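Local atomic coordinates of retropepsin-like aspartic endopeptidase domain-containing protein (Legionella pneumophila subsp. pneumophila str. Philadelphia 1, PDB entry 2PMA), a protein that is of unknown function but belongs to a family resembling retropepsins and is probably an aspartic-type peptidase. Residues Ser30-Ala35 against Pro120-Arg125; Glu65-Val70 against Val93-Ile98. One frame throughout, in Å; residues are numbered along the deposited sequence. Where two conformers were deposited one is given.

Contact 1: residues Ser30-Ala35 against Pro120-Arg125. With FMT (formic acid), chain H; ACT (acetate ion), chain E.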
loop_
_atom_site.group_PDB
_atom_site.type_symbol
_atom_site.label_atom_id
_atom_site.label_comp_id
_atom_site.label_asym_id
_atom_site.label_seq_id
_atom_site.Cartn_x
_atom_site.Cartn_y
_atom_site.Cartn_z
ATOM N N SER A 30 -1.030 -9.061 4.886
ATOM C CA SER A 30 -1.495 -8.173 3.817
ATOM C C SER A 30 -1.010 -6.752 3.972
ATOM O O SER A 30 -0.734 -6.308 5.090
ATOM C CB SER A 30 -3.045 -8.108 3.827
ATOM O OG SER A 30 -3.557 -9.395 3.662
ATOM N N ALA A 31 -0.968 -6.025 2.861
ATOM C CA ALA A 31 -0.714 -4.558 2.895
ATOM C C ALA A 31 -2.082 -3.859 2.829
ATOM O O ALA A 31 -3.046 -4.453 2.319
ATOM C CB ALA A 31 0.165 -4.145 1.714
ATOM N N SER A 32 -2.182 -2.644 3.368
ATOM C CA SER A 32 -3.467 -1.941 3.394
ATOM C C SER A 32 -3.217 -0.459 3.204
ATOM O O SER A 32 -2.165 0.073 3.603
ATOM C CB SER A 32 -4.231 -2.186 4.695
ATOM O OG SER A 32 -3.455 -1.835 5.815
ATOM N N LEU A 33 -4.178 0.190 2.572
ATOM C CA LEU A 33 -4.085 1.598 2.251
ATOM C C LEU A 33 -5.454 2.228 2.456
ATOM O O LEU A 33 -6.468 1.717 1.919
ATOM C CB LEU A 33 -3.719 1.730 0.754
ATOM C CG LEU A 33 -3.717 3.140 0.126
ATOM C CD1 LEU A 33 -2.623 4.093 0.748
ATOM C CD2 LEU A 33 -3.477 3.053 -1.396
ATOM N N HIS A 34 -5.524 3.318 3.214
ATOM C CA HIS A 34 -6.835 3.975 3.359
ATOM C C HIS A 34 -7.230 4.666 2.055
ATOM O O HIS A 34 -6.468 5.466 1.483
ATOM C CB HIS A 34 -6.869 4.942 4.530
ATOM C CG HIS A 34 -8.186 5.655 4.658
ATOM N ND1 HIS A 34 -8.282 7.025 4.741
ATOM C CD2 HIS A 34 -9.458 5.187 4.639
ATOM C CE1 HIS A 34 -9.559 7.371 4.825
ATOM N NE2 HIS A 34 -10.294 6.280 4.742
ATOM N N ALA A 35 -8.420 4.349 1.564
ATOM C CA ALA A 35 -8.850 4.895 0.308
ATOM C C ALA A 35 -10.349 5.094 0.445
ATOM O O ALA A 35 -11.034 4.367 1.182
ATOM C CB ALA A 35 -8.548 3.933 -0.868
ATOM N N PRO A 120 -0.854 6.022 6.719
ATOM C CA PRO A 120 -1.864 5.750 5.695
ATOM C C PRO A 120 -1.634 4.448 4.919
ATOM O O PRO A 120 -2.581 3.945 4.303
ATOM C CB PRO A 120 -1.759 6.986 4.754
ATOM C CG PRO A 120 -0.408 7.474 4.952
ATOM C CD PRO A 120 -0.034 7.208 6.393
ATOM N N LEU A 121 -0.404 3.921 4.931
ATOM C CA LEU A 121 -0.055 2.723 4.155
ATOM C C LEU A 121 0.604 1.743 5.127
ATOM O O LEU A 121 1.473 2.137 5.907
ATOM C CB LEU A 121 0.942 3.083 3.033
ATOM C CG LEU A 121 1.471 1.932 2.153
ATOM C CD1 LEU A 121 0.345 1.123 1.493
ATOM C CD2 LEU A 121 2.477 2.458 1.079
ATOM N N LEU A 122 0.173 0.489 5.103
ATOM C CA LEU A 122 0.816 -0.534 5.929
ATOM C C LEU A 122 1.320 -1.592 4.949
ATOM O O LEU A 122 0.553 -2.070 4.102
ATOM C CB LEU A 122 -0.211 -1.099 6.888
ATOM C CG LEU A 122 0.198 -2.111 7.953
ATOM C CD1 LEU A 122 -0.860 -2.086 9.056
ATOM C CD2 LEU A 122 0.344 -3.523 7.347
ATOM N N LEU A 123 2.596 -1.959 5.051
ATOM C CA LEU A 123 3.171 -3.002 4.215
ATOM C C LEU A 123 3.372 -4.213 5.108
ATOM O O LEU A 123 4.076 -4.129 6.099
ATOM C CB LEU A 123 4.517 -2.509 3.650
ATOM C CG LEU A 123 4.416 -1.253 2.776
ATOM C CD1 LEU A 123 5.849 -0.891 2.338
ATOM C CD2 LEU A 123 3.478 -1.522 1.533
ATOM N N GLY A 124 2.731 -5.327 4.766
ATOM C CA GLY A 124 2.795 -6.524 5.589
ATOM C C GLY A 124 3.862 -7.456 5.051
ATOM O O GLY A 124 4.714 -7.041 4.251
ATOM N N ARG A 125 3.804 -8.717 5.465
ATOM C CA ARG A 125 4.853 -9.681 5.139
ATOM C C ARG A 125 4.976 -9.914 3.647
ATOM O O ARG A 125 6.082 -9.956 3.137
ATOM C CB ARG A 125 4.636 -11.019 5.857
ATOM C CG ARG A 125 4.705 -10.889 7.373
ATOM C CD ARG A 125 4.830 -12.284 8.008
ATOM N NE ARG A 125 3.613 -13.110 7.828
ATOM C CZ ARG A 125 2.503 -13.019 8.557
ATOM N NH1 ARG A 125 2.382 -12.119 9.526
ATOM N NH2 ARG A 125 1.489 -13.851 8.325
HETATM C C FMT H . 2.924 -15.239 5.280
HETATM O O1 FMT H . 2.274 -16.040 5.969
HETATM O O2 FMT H . 3.997 -14.712 5.605
HETATM C C ACT E . -1.386 -13.013 9.427
HETATM O O ACT E . -1.561 -13.946 8.605
HETATM O OXT ACT E . -0.490 -13.206 10.299
HETATM C CH3 ACT E . -2.208 -11.754 9.352
HETATM O O HOH W 1 -4.237 6.286 2.937
#
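The carbonyl oxygen Pro120 O is gripped from two directions: His34 N donates to it over 3.2 Å, and a bridging water donates to it from 3.2 Å while also donating to His34 O. This grip closes one end of an antiparallel pairing consistent with the psi motif of aspartic peptidases, in which strand 121-123 lies between strand 31-43 and strand 18-24, pairing antiparallel with the first and parallel with the second. The local axes run at 178°, essentially exactly antiparallel. In the middle, Ser32 and Leu122 form a hydrogen-bonded pair, with Leu122 N reaching Ser32 O at 2.8 Å and Ser32 N reaching Leu122 O at 2.9 Å.

On the buried face, Leu121 and Leu33 pack against each other beside the ladder. Leu121 holds CG anti to its own N (chi1 177°); together with chi2 near 55° this carries CD1 over toward strand 31-43, 3.4 Å from Ser32 O, and the same methyl meets Leu33 CB at 4.2 Å. Two residues further along each strand, beyond the Ser32-Leu122 pair, Ala31 CB rests against Leu123 CD2, and Leu20, Ala22 and Leu24 of strand 18-24 extend this apolar layer. Leu122, on the other face with Ser32, touches Asp25, the first residue of an Asp-Thr-Gly sequence characteristic of the family.

Past Leu123 the chain turns into helix 125-130, with Gly124 at its N-cap. Arg125 sends NH1 to the backbone oxygen of Thr26, joining the helix start to the same Asp-Thr-Gly sequence. A formic acid molecule and an acetate, probably from the crystallisation liquor, lie at the edge of its guanidinium group: Arg125 NE donates to O2 of the formic acid at 2.8 Å, while NH1 and NH2 both donate to the acetate oxygen OXT.

Contact 2: residues Glu65-Val70 against Val93-Ile98; sequences EYVGKV and VVLLNI. With FMT (formic acid), chain F.
Val67 and Gly68 both face Val93, so an extra residue is accommodated on one strand of an otherwise regular antiparallel pairing: a classic beta bulge. Val67 N donates to Val93 O at 2.9 Å, and Val93 N returns a bond to Gly68 O at 2.8 Å. Gly68 adopts a backbone conformation (phi 162°, psi -175°) in which a CB would press on the preceding carbonyl oxygen.

Packing is tightest around Val93, wedged between two valines of the other strand. Its CG1 meets Val67 CG2 at 3.7 Å and its CG2 meets Val70 CG1 at 3.8 Å, each pair of side chains crossing at about a right angle. On the other face, buried Val94 packs on Leu49 and Val109 of the adjoining strands, while Tyr66 turns a ring edge toward Val93, bringing CD2 to 3.6 Å from the carbonyl oxygen Val93 O.

The Glu65 end is more polar and open to solvent, with Glu65 and Leu95 both partly exposed. Leu95 N bonds to Glu65 O at 3.1 Å, and Leu95 CD1 sits over the face of the Glu65 carboxylate, 3.6 Å from Glu65 OE1. Val67, exposed to solvent, sets CG1 against Leu95 CG. A formic acid molecule, probably from the crystallisation liquor, accepts a bond at its O2 from Glu65 N (3.0 Å). The chemistry thus divides the work: backbone bonds fix the alignment through the bulge, and valines cover Val93 at one end, while the other ends in a polar, probably charged carboxylate at the partly exposed margin.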
loop_
_atom_site.group_PDB
_atom_site.type_symbol
_atom_site.label_atom_id
_atom_site.label_comp_id
_atom_site.label_asym_id
_atom_site.label_seq_id
_atom_site.Cartn_x
_atom_site.Cartn_y
_atom_site.Cartn_z
ATOM N N GLU A 65 -5.847 -2.777 -10.762
ATOM C CA GLU A 65 -6.482 -4.037 -11.116
ATOM C C GLU A 65 -7.149 -4.611 -9.878
ATOM O O GLU A 65 -6.530 -4.664 -8.831
ATOM C CB GLU A 65 -5.417 -5.013 -11.619
ATOM C CG GLU A 65 -4.866 -4.623 -12.970
ATOM C CD GLU A 65 -3.650 -5.467 -13.302
ATOM O OE1 GLU A 65 -2.537 -4.922 -13.268
ATOM O OE2 GLU A 65 -3.845 -6.679 -13.517
ATOM N N TYR A 66 -8.392 -5.085 -10.012
ATOM C CA TYR A 66 -9.185 -5.570 -8.882
ATOM C C TYR A 66 -8.957 -7.072 -8.844
ATOM O O TYR A 66 -9.419 -7.816 -9.755
ATOM C CB TYR A 66 -10.664 -5.249 -9.142
ATOM C CG TYR A 66 -11.663 -5.491 -8.002
ATOM C CD1 TYR A 66 -13.039 -5.251 -8.216
ATOM C CD2 TYR A 66 -11.266 -5.943 -6.741
ATOM C CE1 TYR A 66 -13.993 -5.443 -7.171
ATOM C CE2 TYR A 66 -12.219 -6.180 -5.696
ATOM C CZ TYR A 66 -13.563 -5.915 -5.929
ATOM O OH TYR A 66 -14.490 -6.108 -4.912
ATOM N N VAL A 67 -8.228 -7.528 -7.828
ATOM C CA VAL A 67 -7.760 -8.915 -7.846
ATOM C C VAL A 67 -8.403 -9.833 -6.819
ATOM O O VAL A 67 -8.143 -11.053 -6.820
ATOM C CB VAL A 67 -6.215 -9.029 -7.842
ATOM C CG1 VAL A 67 -5.623 -8.339 -9.088
ATOM C CG2 VAL A 67 -5.601 -8.426 -6.563
ATOM N N GLY A 68 -9.254 -9.296 -5.959
ATOM C CA GLY A 68 -9.957 -10.184 -5.005
ATOM C C GLY A 68 -10.532 -9.397 -3.849
ATOM O O GLY A 68 -10.484 -8.189 -3.840
ATOM N N LYS A 69 -11.094 -10.112 -2.882
ATOM C CA LYS A 69 -11.585 -9.496 -1.656
ATOM C C LYS A 69 -11.008 -10.312 -0.532
ATOM O O LYS A 69 -10.759 -11.528 -0.686
ATOM C CB LYS A 69 -13.093 -9.577 -1.585
ATOM C CG LYS A 69 -13.838 -8.546 -2.336
ATOM C CD LYS A 69 -15.320 -8.822 -2.174
ATOM C CE LYS A 69 -16.178 -7.860 -2.952
ATOM N NZ LYS A 69 -17.629 -8.286 -2.852
ATOM N N VAL A 70 -10.775 -9.687 0.601
ATOM C CA VAL A 70 -10.295 -10.436 1.759
ATOM C C VAL A 70 -11.068 -10.012 2.976
ATOM O O VAL A 70 -11.499 -8.868 3.077
ATOM C CB VAL A 70 -8.792 -10.233 2.039
ATOM C CG1 VAL A 70 -7.955 -10.905 0.967
ATOM C CG2 VAL A 70 -8.449 -8.760 2.162
ATOM N N VAL A 93 -9.114 -5.974 -2.831
ATOM C CA VAL A 93 -7.677 -5.983 -2.997
ATOM C C VAL A 93 -7.342 -5.532 -4.407
ATOM O O VAL A 93 -7.898 -6.060 -5.384
ATOM C CB VAL A 93 -7.146 -7.403 -2.877
ATOM C CG1 VAL A 93 -5.605 -7.389 -3.010
ATOM C CG2 VAL A 93 -7.609 -8.072 -1.560
ATOM N N VAL A 94 -6.418 -4.584 -4.527
ATOM C CA VAL A 94 -5.996 -4.068 -5.854
ATOM C C VAL A 94 -4.485 -4.169 -5.973
ATOM O O VAL A 94 -3.789 -4.292 -4.961
ATOM C CB VAL A 94 -6.397 -2.568 -6.084
ATOM C CG1 VAL A 94 -7.925 -2.462 -6.078
ATOM C CG2 VAL A 94 -5.747 -1.620 -5.026
ATOM N N LEU A 95 -3.976 -4.062 -7.201
ATOM C CA LEU A 95 -2.541 -4.035 -7.413
ATOM C C LEU A 95 -2.114 -2.566 -7.458
ATOM O O LEU A 95 -2.772 -1.735 -8.139
ATOM C CB LEU A 95 -2.216 -4.675 -8.762
ATOM C CG LEU A 95 -2.501 -6.176 -8.847
ATOM C CD1 LEU A 95 -1.997 -6.703 -10.194
ATOM C CD2 LEU A 95 -1.841 -6.899 -7.680
ATOM N N LEU A 96 -1.004 -2.252 -6.794
ATOM C CA LEU A 96 -0.541 -0.863 -6.634
ATOM C C LEU A 96 0.967 -0.816 -6.864
ATOM O O LEU A 96 1.687 -1.604 -6.262
ATOM C CB LEU A 96 -0.840 -0.399 -5.200
ATOM C CG LEU A 96 -0.307 0.911 -4.582
ATOM C CD1 LEU A 96 -1.083 2.149 -5.016
ATOM C CD2 LEU A 96 -0.353 0.812 -3.068
ATOM N N ASN A 97 1.422 0.115 -7.722
ATOM C CA ASN A 97 2.856 0.296 -8.031
ATOM C C ASN A 97 3.478 1.150 -6.943
ATOM O O ASN A 97 3.069 2.299 -6.725
ATOM C CB ASN A 97 3.035 0.972 -9.415
ATOM C CG ASN A 97 2.238 0.287 -10.502
ATOM O OD1 ASN A 97 2.223 -0.930 -10.552
ATOM N ND2 ASN A 97 1.569 1.067 -11.390
ATOM N N ILE A 98 4.436 0.570 -6.216
ATOM C CA ILE A 98 5.009 1.226 -5.018
ATOM C C ILE A 98 6.535 1.198 -5.079
ATOM O O ILE A 98 7.140 0.152 -5.362
ATOM C CB ILE A 98 4.593 0.504 -3.730
ATOM C CG1 ILE A 98 3.071 0.573 -3.564
ATOM C CG2 ILE A 98 5.268 1.133 -2.485
ATOM C CD1 ILE A 98 2.541 -0.237 -2.422
HETATM C C FMT F . -1.936 -1.685 -11.801
HETATM O O1 FMT F . -1.031 -2.386 -12.375
HETATM O O2 FMT F . -3.013 -2.124 -11.321
#

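How the contacts relate
Along the chain the segments come in the order 30-35, 65-70, 93-98, 120-125, so contact 2 is formed wholly within the span that contact 1 brackets. Their centres lie 11 Å apart and both belong to the same mixed, curled sheet. Strand 103-112 lies between strands 31-43 and 90-100, and strand 46-55 links strands 31-43 and 58-71, closing a circuit of paired strands. Across the interior the two contacts touch directly: Leu123 CD2 packs on Ile98 CD1 at 4.3 Å, and Leu33 CD2 lies 4.2 Å from Leu96 CD2 in one of two conformers of Leu96. Such packing between the central psi-like pairing and the more peripheral bulged pairing is consistent with a shared apolar interior.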